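Local coordinates for protein exosome complex component Rrp42 (Methanothermobacter thermautotrophicus, PDB 2WNR) that serves as a probably non-catalytic subunit of the archaeal exosome, an RNA-degrading complex, and is thought to help shape the active site of its partner Rrp41, at residues 20-34 with 201-213. Residues are numbered along the deposited sequence; the frame is centred on the assembly and turned at random.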
ATOM      1  N   ILE A  20      44.270  -7.353  -8.134  1.00 28.37           N
ATOM      2  CA  ILE A  20      43.876  -6.347  -9.124  1.00 27.68           C
ATOM      3  C   ILE A  20      44.875  -5.199  -9.248  1.00 28.33           C
ATOM      4  O   ILE A  20      44.999  -4.613 -10.323  1.00 29.12           O
ATOM      5  CB  ILE A  20      42.453  -5.809  -8.854  1.00 28.39           C
ATOM      6  CG1 ILE A  20      41.415  -6.845  -9.285  1.00 26.28           C
ATOM      7  CG2 ILE A  20      42.205  -4.502  -9.604  1.00 28.26           C
ATOM      8  CD1 ILE A  20      40.085  -6.705  -8.605  1.00 20.97           C
ATOM      9  N   ASN A  21      45.584  -4.884  -8.160  1.00 28.51           N
ATOM     10  CA  ASN A  21      46.657  -3.879  -8.198  1.00 28.15           C
ATOM     11  C   ASN A  21      47.874  -4.376  -8.964  1.00 27.70           C
ATOM     12  O   ASN A  21      48.650  -3.582  -9.495  1.00 26.78           O
ATOM     13  CB  ASN A  21      47.060  -3.418  -6.790  1.00 27.89           C
ATOM     14  CG  ASN A  21      46.102  -2.380  -6.208  1.00 29.65           C
ATOM     15  OD1 ASN A  21      45.299  -1.770  -6.923  1.00 32.28           O
ATOM     16  ND2 ASN A  21      46.189  -2.175  -4.897  1.00 28.22           N
ATOM     17  N   ASN A  22      48.034  -5.696  -9.014  1.00 28.63           N
ATOM     18  CA  ASN A  22      49.076  -6.309  -9.830  1.00 29.05           C
ATOM     19  C   ASN A  22      48.501  -6.871 -11.138  1.00 28.26           C
ATOM     20  O   ASN A  22      49.058  -7.796 -11.741  1.00 28.64           O
ATOM     21  CB  ASN A  22      49.856  -7.366  -9.040  1.00 29.25           C
ATOM     22  CG  ASN A  22      51.315  -7.463  -9.476  1.00 32.38           C
ATOM     23  OD1 ASN A  22      52.032  -6.460  -9.528  1.00 31.74           O
ATOM     24  ND2 ASN A  22      51.759  -8.676  -9.788  1.00 35.37           N
ATOM     25  N   LYS A  23      47.370  -6.292 -11.545  1.00 26.76           N
ATOM     26  CA  LYS A  23      46.786  -6.435 -12.887  1.00 26.78           C
ATOM     27  C   LYS A  23      46.152  -7.779 -13.257  1.00 25.73           C
ATOM     28  O   LYS A  23      46.109  -8.133 -14.435  1.00 25.15           O
ATOM     29  CB  LYS A  23      47.777  -5.990 -13.977  1.00 27.14           C
ATOM     30  CG  LYS A  23      47.668  -4.517 -14.352  1.00 31.12           C
ATOM     31  CD  LYS A  23      48.440  -3.621 -13.393  1.00 34.51           C
ATOM     32  CE  LYS A  23      48.109  -2.159 -13.632  1.00 36.05           C
ATOM     33  NZ  LYS A  23      48.888  -1.273 -12.727  1.00 37.53           N
ATOM     34  N   GLU A  24      45.639  -8.512 -12.272  1.00 24.73           N
ATOM     35  CA  GLU A  24      44.921  -9.757 -12.572  1.00 25.32           C
ATOM     36  C   GLU A  24      43.660  -9.950 -11.735  1.00 25.18           C
ATOM     37  O   GLU A  24      43.509  -9.354 -10.670  1.00 26.62           O
ATOM     38  CB  GLU A  24      45.843 -10.994 -12.538  1.00 25.65           C
ATOM     39  CG  GLU A  24      46.565 -11.262 -11.221  1.00 26.70           C
ATOM     40  CD  GLU A  24      47.781 -12.143 -11.411  1.00 29.70           C
ATOM     41  OE1 GLU A  24      47.744 -13.325 -11.001  1.00 30.66           O
ATOM     42  OE2 GLU A  24      48.772 -11.657 -11.994  1.00 32.34           O
ATOM     43  N   ARG A  25      42.756 -10.785 -12.232  1.00 24.08           N
ATOM     44  CA  ARG A  25      41.487 -11.013 -11.567  1.00 23.92           C
ATOM     45  C   ARG A  25      41.322 -12.475 -11.200  1.00 24.27           C
ATOM     46  O   ARG A  25      41.980 -13.340 -11.770  1.00 24.04           O
ATOM     47  CB  ARG A  25      40.327 -10.545 -12.447  1.00 24.27           C
ATOM     48  CG  ARG A  25      40.376  -9.068 -12.741  1.00 20.51           C
ATOM     49  CD  ARG A  25      38.994  -8.524 -12.848  1.00 21.15           C
ATOM     50  NE  ARG A  25      38.642  -8.151 -14.208  1.00 21.72           N
ATOM     51  CZ  ARG A  25      37.433  -7.741 -14.581  1.00 21.73           C
ATOM     52  NH1 ARG A  25      36.440  -7.666 -13.701  1.00 15.11           N
ATOM     53  NH2 ARG A  25      37.216  -7.413 -15.844  1.00 27.22           N
ATOM     54  N   ILE A  26      40.442 -12.737 -10.240  1.00 25.09           N
ATOM     55  CA  ILE A  26      40.188 -14.092  -9.763  1.00 25.73           C
ATOM     56  C   ILE A  26      39.904 -15.083 -10.898  1.00 25.58           C
ATOM     57  O   ILE A  26      40.508 -16.161 -10.954  1.00 23.17           O
ATOM     58  CB  ILE A  26      39.086 -14.099  -8.662  1.00 26.04           C
ATOM     59  CG1 ILE A  26      39.731 -14.201  -7.271  1.00 28.59           C
ATOM     60  CG2 ILE A  26      38.042 -15.212  -8.885  1.00 27.77           C
ATOM     61  CD1 ILE A  26      40.499 -15.514  -7.002  1.00 28.44           C
ATOM     62  N   ASP A  27      39.010 -14.700 -11.811  1.00 25.91           N
ATOM     63  CA  ASP A  27      38.664 -15.560 -12.943  1.00 27.68           C
ATOM     64  C   ASP A  27      39.642 -15.409 -14.118  1.00 27.77           C
ATOM     65  O   ASP A  27      39.431 -15.979 -15.191  1.00 27.16           O
ATOM     66  CB  ASP A  27      37.215 -15.334 -13.385  1.00 27.80           C
ATOM     67  CG  ASP A  27      36.995 -13.970 -14.011  1.00 30.36           C
ATOM     68  OD1 ASP A  27      37.670 -12.995 -13.603  1.00 30.72           O
ATOM     69  OD2 ASP A  27      36.130 -13.884 -14.909  1.00 32.27           O
ATOM     70  N   GLY A  28      40.697 -14.626 -13.904  1.00 28.54           N
ATOM     71  CA  GLY A  28      41.819 -14.522 -14.840  1.00 28.08           C
ATOM     72  C   GLY A  28      41.612 -13.733 -16.118  1.00 27.60           C
ATOM     73  O   GLY A  28      42.185 -14.077 -17.149  1.00 28.04           O
ATOM     74  N   ARG A  29      40.811 -12.669 -16.065  1.00 28.09           N
ATOM     75  CA  ARG A  29      40.636 -11.804 -17.236  1.00 27.05           C
ATOM     76  C   ARG A  29      41.401 -10.496 -17.117  1.00 27.47           C
ATOM     77  O   ARG A  29      41.907 -10.152 -16.045  1.00 26.99           O
ATOM     78  CB  ARG A  29      39.157 -11.552 -17.556  1.00 25.66           C
ATOM     79  CG  ARG A  29      38.263 -11.495 -16.355  1.00 24.13           C
ATOM     80  CD  ARG A  29      36.805 -11.362 -16.750  1.00 18.21           C
ATOM     81  NE  ARG A  29      35.969 -11.293 -15.558  1.00  9.95           N
ATOM     82  CZ  ARG A  29      35.134 -10.305 -15.267  1.00 13.74           C
ATOM     83  NH1 ARG A  29      34.434 -10.372 -14.148  1.00 15.19           N
ATOM     84  NH2 ARG A  29      34.966  -9.271 -16.092  1.00  9.13           N
ATOM     85  N   SER A  30      41.506  -9.792 -18.244  1.00 27.88           N
ATOM     86  CA  SER A  30      42.109  -8.467 -18.291  1.00 27.31           C
ATOM     87  C   SER A  30      41.310  -7.534 -17.389  1.00 26.26           C
ATOM     88  O   SER A  30      40.171  -7.844 -17.016  1.00 25.98           O
ATOM     89  CB  SER A  30      42.125  -7.939 -19.733  1.00 28.04           C
ATOM     90  OG  SER A  30      42.443  -6.554 -19.785  1.00 29.82           O
ATOM     91  N   LEU A  31      41.913  -6.403 -17.034  1.00 24.11           N
ATOM     92  CA  LEU A  31      41.235  -5.407 -16.228  1.00 22.94           C
ATOM     93  C   LEU A  31      40.034  -4.787 -16.940  1.00 23.48           C
ATOM     94  O   LEU A  31      39.048  -4.458 -16.300  1.00 24.53           O
ATOM     95  CB  LEU A  31      42.203  -4.318 -15.782  1.00 22.13           C
ATOM     96  CG  LEU A  31      43.045  -4.569 -14.527  1.00 20.53           C
ATOM     97  CD1 LEU A  31      43.490  -3.228 -13.952  1.00 16.34           C
ATOM     98  CD2 LEU A  31      42.298  -5.376 -13.470  1.00 16.23           C
ATOM     99  N   HIS A  32      40.115  -4.640 -18.258  1.00 24.71           N
ATOM    100  CA  HIS A  32      39.015  -4.059 -19.029  1.00 25.21           C
ATOM    101  C   HIS A  32      38.375  -5.088 -19.977  1.00 24.93           C
ATOM    102  O   HIS A  32      38.167  -4.815 -21.165  1.00 25.28           O
ATOM    103  CB  HIS A  32      39.478  -2.814 -19.810  1.00 25.77           C
ATOM    104  CG  HIS A  32      40.400  -1.913 -19.047  1.00 25.49           C
ATOM    105  ND1 HIS A  32      41.574  -1.431 -19.584  1.00 29.60           N
ATOM    106  CD2 HIS A  32      40.323  -1.405 -17.795  1.00 26.75           C
ATOM    107  CE1 HIS A  32      42.180  -0.663 -18.695  1.00 27.58           C
ATOM    108  NE2 HIS A  32      41.443  -0.632 -17.600  1.00 27.35           N
ATOM    109  N   GLU A  33      38.056  -6.263 -19.442  1.00 24.50           N
ATOM    110  CA  GLU A  33      37.481  -7.349 -20.238  1.00 22.83           C
ATOM    111  C   GLU A  33      36.158  -7.862 -19.671  1.00 22.37           C
ATOM    112  O   GLU A  33      36.073  -8.231 -18.498  1.00 21.74           O
ATOM    113  CB  GLU A  33      38.482  -8.502 -20.360  1.00 22.68           C
ATOM    114  CG  GLU A  33      37.957  -9.700 -21.140  1.00 21.15           C
ATOM    115  CD  GLU A  33      38.962 -10.830 -21.256  1.00 19.96           C
ATOM    116  OE1 GLU A  33      40.147 -10.631 -20.909  1.00 17.34           O
ATOM    117  OE2 GLU A  33      38.559 -11.923 -21.710  1.00 18.68           O
ATOM    118  N   PHE A  34      35.135  -7.892 -20.525  1.00 22.42           N
ATOM    119  CA  PHE A  34      33.836  -8.474 -20.183  1.00 21.53           C
ATOM    120  C   PHE A  34      33.916  -9.978 -20.023  1.00 22.53           C
ATOM    121  O   PHE A  34      34.823 -10.623 -20.558  1.00 23.24           O
ATOM    122  CB  PHE A  34      32.812  -8.168 -21.276  1.00 20.82           C
ATOM    123  CG  PHE A  34      32.205  -6.811 -21.170  1.00 20.56           C
ATOM    124  CD1 PHE A  34      31.084  -6.602 -20.380  1.00 17.43           C
ATOM    125  CD2 PHE A  34      32.751  -5.735 -21.853  1.00 18.75           C
ATOM    126  CE1 PHE A  34      30.523  -5.350 -20.268  1.00 17.02           C
ATOM    127  CE2 PHE A  34      32.185  -4.478 -21.749  1.00 19.46           C
ATOM    128  CZ  PHE A  34      31.072  -4.287 -20.955  1.00 14.80           C
ATOM    129  N   ILE A 201      38.578  -0.963  -7.501  1.00 23.23           N
ATOM    130  CA  ILE A 201      39.174  -1.859  -6.529  1.00 23.09           C
ATOM    131  C   ILE A 201      40.643  -1.485  -6.469  1.00 23.91           C
ATOM    132  O   ILE A 201      41.285  -1.310  -7.513  1.00 24.18           O
ATOM    133  CB  ILE A 201      38.991  -3.351  -6.910  1.00 22.82           C
ATOM    134  CG1 ILE A 201      37.501  -3.707  -6.970  1.00 23.77           C
ATOM    135  CG2 ILE A 201      39.682  -4.248  -5.888  1.00 23.01           C
ATOM    136  CD1 ILE A 201      37.150  -4.855  -7.897  1.00 23.22           C
ATOM    137  N   GLY A 202      41.165  -1.358  -5.247  1.00 23.93           N
ATOM    138  CA  GLY A 202      42.528  -0.904  -5.033  1.00 22.94           C
ATOM    139  C   GLY A 202      42.710   0.424  -5.731  1.00 22.96           C
ATOM    140  O   GLY A 202      41.924   1.344  -5.524  1.00 22.64           O
ATOM    141  N   ASN A 203      43.732   0.509  -6.578  1.00 23.54           N
ATOM    142  CA  ASN A 203      44.001   1.723  -7.358  1.00 23.72           C
ATOM    143  C   ASN A 203      43.524   1.608  -8.806  1.00 23.85           C
ATOM    144  O   ASN A 203      43.899   2.411  -9.658  1.00 24.80           O
ATOM    145  CB  ASN A 203      45.501   2.035  -7.346  1.00 23.37           C
ATOM    146  CG  ASN A 203      46.067   2.165  -5.944  1.00 25.07           C
ATOM    147  OD1 ASN A 203      47.169   1.701  -5.678  1.00 27.59           O
ATOM    148  ND2 ASN A 203      45.323   2.806  -5.043  1.00 26.33           N
ATOM    149  N   GLU A 204      42.706   0.599  -9.086  1.00 23.62           N
ATOM    150  CA  GLU A 204      42.364   0.268 -10.461  1.00 23.45           C
ATOM    151  C   GLU A 204      40.870   0.353 -10.691  1.00 22.56           C
ATOM    152  O   GLU A 204      40.082   0.110  -9.776  1.00 23.32           O
ATOM    153  CB  GLU A 204      42.850  -1.150 -10.810  1.00 23.56           C
ATOM    154  CG  GLU A 204      44.347  -1.407 -10.596  1.00 24.94           C
ATOM    155  CD  GLU A 204      45.236  -0.592 -11.521  1.00 28.51           C
ATOM    156  OE1 GLU A 204      44.751  -0.145 -12.588  1.00 29.77           O
ATOM    157  OE2 GLU A 204      46.428  -0.400 -11.176  1.00 27.05           O
ATOM    158  N   ILE A 205      40.478   0.697 -11.910  1.00 21.76           N
ATOM    159  CA  ILE A 205      39.095   0.470 -12.316  1.00 22.95           C
ATOM    160  C   ILE A 205      39.006  -0.795 -13.172  1.00 23.26           C
ATOM    161  O   ILE A 205      39.806  -0.997 -14.094  1.00 23.74           O
ATOM    162  CB  ILE A 205      38.435   1.691 -13.005  1.00 22.76           C
ATOM    163  CG1 ILE A 205      39.315   2.247 -14.122  1.00 23.39           C
ATOM    164  CG2 ILE A 205      38.107   2.778 -11.967  1.00 22.56           C
ATOM    165  CD1 ILE A 205      38.545   2.998 -15.181  1.00 25.41           C
ATOM    166  N   VAL A 206      38.058  -1.664 -12.835  1.00 23.23           N
ATOM    167  CA  VAL A 206      37.893  -2.895 -13.591  1.00 23.98           C
ATOM    168  C   VAL A 206      36.538  -2.930 -14.251  1.00 23.82           C
ATOM    169  O   VAL A 206      35.538  -2.568 -13.635  1.00 25.32           O
ATOM    170  CB  VAL A 206      38.159  -4.230 -12.792  1.00 24.33           C
ATOM    171  CG1 VAL A 206      39.265  -4.118 -11.764  1.00 24.03           C
ATOM    172  CG2 VAL A 206      36.903  -4.901 -12.294  1.00 26.35           C
ATOM    173  N   LEU A 207      36.516  -3.366 -15.507  1.00 23.08           N
ATOM    174  CA  LEU A 207      35.290  -3.385 -16.291  1.00 23.08           C
ATOM    175  C   LEU A 207      34.508  -4.663 -16.026  1.00 23.07           C
ATOM    176  O   LEU A 207      35.089  -5.743 -15.971  1.00 24.00           O
ATOM    177  CB  LEU A 207      35.608  -3.236 -17.786  1.00 23.12           C
ATOM    178  CG  LEU A 207      34.523  -3.423 -18.852  1.00 22.26           C
ATOM    179  CD1 LEU A 207      33.465  -2.329 -18.779  1.00 20.10           C
ATOM    180  CD2 LEU A 207      35.168  -3.449 -20.233  1.00 22.22           C
ATOM    181  N   ASP A 208      33.194  -4.512 -15.853  1.00 23.17           N
ATOM    182  CA  ASP A 208      32.255  -5.625 -15.711  1.00 22.59           C
ATOM    183  C   ASP A 208      32.607  -6.504 -14.500  1.00 22.44           C
ATOM    184  O   ASP A 208      33.222  -7.570 -14.645  1.00 22.75           O
ATOM    185  CB  ASP A 208      32.183  -6.413 -17.025  1.00 22.26           C
ATOM    186  CG  ASP A 208      31.327  -7.646 -16.926  1.00 24.71           C
ATOM    187  OD1 ASP A 208      30.260  -7.567 -16.298  1.00 24.64           O
ATOM    188  OD2 ASP A 208      31.725  -8.698 -17.474  1.00 24.57           O
ATOM    189  N   PRO A 209      32.237  -6.042 -13.290  1.00 21.96           N
ATOM    190  CA  PRO A 209      32.641  -6.730 -12.062  1.00 21.90           C
ATOM    191  C   PRO A 209      31.831  -7.972 -11.745  1.00 21.90           C
ATOM    192  O   PRO A 209      30.634  -8.020 -12.000  1.00 23.13           O
ATOM    193  CB  PRO A 209      32.419  -5.672 -10.980  1.00 21.86           C
ATOM    194  CG  PRO A 209      31.393  -4.782 -11.526  1.00 20.12           C
ATOM    195  CD  PRO A 209      31.570  -4.759 -13.005  1.00 20.72           C
ATOM    196  N   SER A 210      32.496  -8.969 -11.180  1.00 23.34           N
ATOM    197  CA  SER A 210      31.839 -10.203 -10.746  1.00 22.98           C
ATOM    198  C   SER A 210      31.227  -9.980  -9.377  1.00 23.68           C
ATOM    199  O   SER A 210      31.468  -8.943  -8.756  1.00 24.53           O
ATOM    200  CB  SER A 210      32.860 -11.324 -10.674  1.00 22.42           C
ATOM    201  OG  SER A 210      33.919 -10.953  -9.820  1.00 22.35           O
ATOM    202  N   LEU A 211      30.426 -10.936  -8.913  1.00 23.81           N
ATOM    203  CA  LEU A 211      29.828 -10.852  -7.582  1.00 23.34           C
ATOM    204  C   LEU A 211      30.918 -10.678  -6.529  1.00 23.36           C
ATOM    205  O   LEU A 211      30.796  -9.847  -5.635  1.00 23.99           O
ATOM    206  CB  LEU A 211      28.997 -12.098  -7.274  1.00 23.07           C
ATOM    207  CG  LEU A 211      28.127 -12.032  -6.018  1.00 23.94           C
ATOM    208  CD1 LEU A 211      26.852 -11.238  -6.286  1.00 24.36           C
ATOM    209  CD2 LEU A 211      27.786 -13.421  -5.518  1.00 20.25           C
ATOM    210  N   GLU A 212      31.992 -11.455  -6.662  1.00 23.15           N
ATOM    211  CA  GLU A 212      33.118 -11.410  -5.741  1.00 23.71           C
ATOM    212  C   GLU A 212      33.713 -10.002  -5.678  1.00 23.88           C
ATOM    213  O   GLU A 212      34.093  -9.526  -4.602  1.00 25.09           O
ATOM    214  CB  GLU A 212      34.186 -12.438  -6.152  1.00 23.51           C
ATOM    215  CG  GLU A 212      33.810 -13.909  -5.893  1.00 24.51           C
ATOM    216  CD  GLU A 212      32.656 -14.430  -6.765  1.00 30.20           C
ATOM    217  OE1 GLU A 212      32.379 -13.844  -7.846  1.00 31.01           O
ATOM    218  OE2 GLU A 212      32.025 -15.434  -6.362  1.00 31.41           O
ATOM    219  N   GLU A 213      33.771  -9.343  -6.833  1.00 23.42           N
ATOM    220  CA  GLU A 213      34.338  -7.998  -6.949  1.00 23.00           C
ATOM    221  C   GLU A 213      33.378  -6.921  -6.445  1.00 23.89           C
ATOM    222  O   GLU A 213      33.810  -5.971  -5.789  1.00 25.06           O
ATOM    223  CB  GLU A 213      34.767  -7.720  -8.391  1.00 22.20           C
ATOM    224  CG  GLU A 213      36.006  -8.509  -8.800  1.00 23.40           C
ATOM    225  CD  GLU A 213      36.191  -8.638 -10.303  1.00 24.53           C
ATOM    226  OE1 GLU A 213      35.249  -8.329 -11.065  1.00 22.77           O
ATOM    227  OE2 GLU A 213      37.289  -9.068 -10.715  1.00 21.38           O
TER
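Arg-25 and Arg-29 reach from the loop after helix 11-21 to the end of strand 204-207, an edge strand, within this chain, of a four-stranded antiparallel sheet in the RNase PH fold. From CB, with CG beside the backbone N (chi1 -62°), Arg-25 runs CB and CG past Glu-213 OE2, then bends about CB-CG and CG-CD to bring its guanidinium over Val-206. NE and NH2 both donate to Ser-30 O, fixing the group against its own loop. Arg-25 NH2 also donates to Leu-207 O at 2.7 Å, and its NH1 makes a salt bridge to Glu-213 OE1 at 3.0 Å, on the syn side of the carboxylate. Val-206 CG2 lies over one face, Arg-29 over the opposite one; the carboxylates of Asp-27, Asp-208 and Glu-213 would probably offset the paired charges. A leucine here would probably leave Leu-207 O without this donor, Glu-213 without its salt-bridge partner and Ser-30 O free to shift. The capping box of Ser-210 and Glu-213 sets that carboxylate, while Asp-208 OD1 turns to Arg-35. At the far end, Asn-203 N donates to a lone pair of Asn-21 OD1, and Lys-23 NZ pairs with Glu-204 OE2. Arg-29 grips Asp-208 O end-on, NH1 at 3.1 Å and NH2 at 2.8 Å.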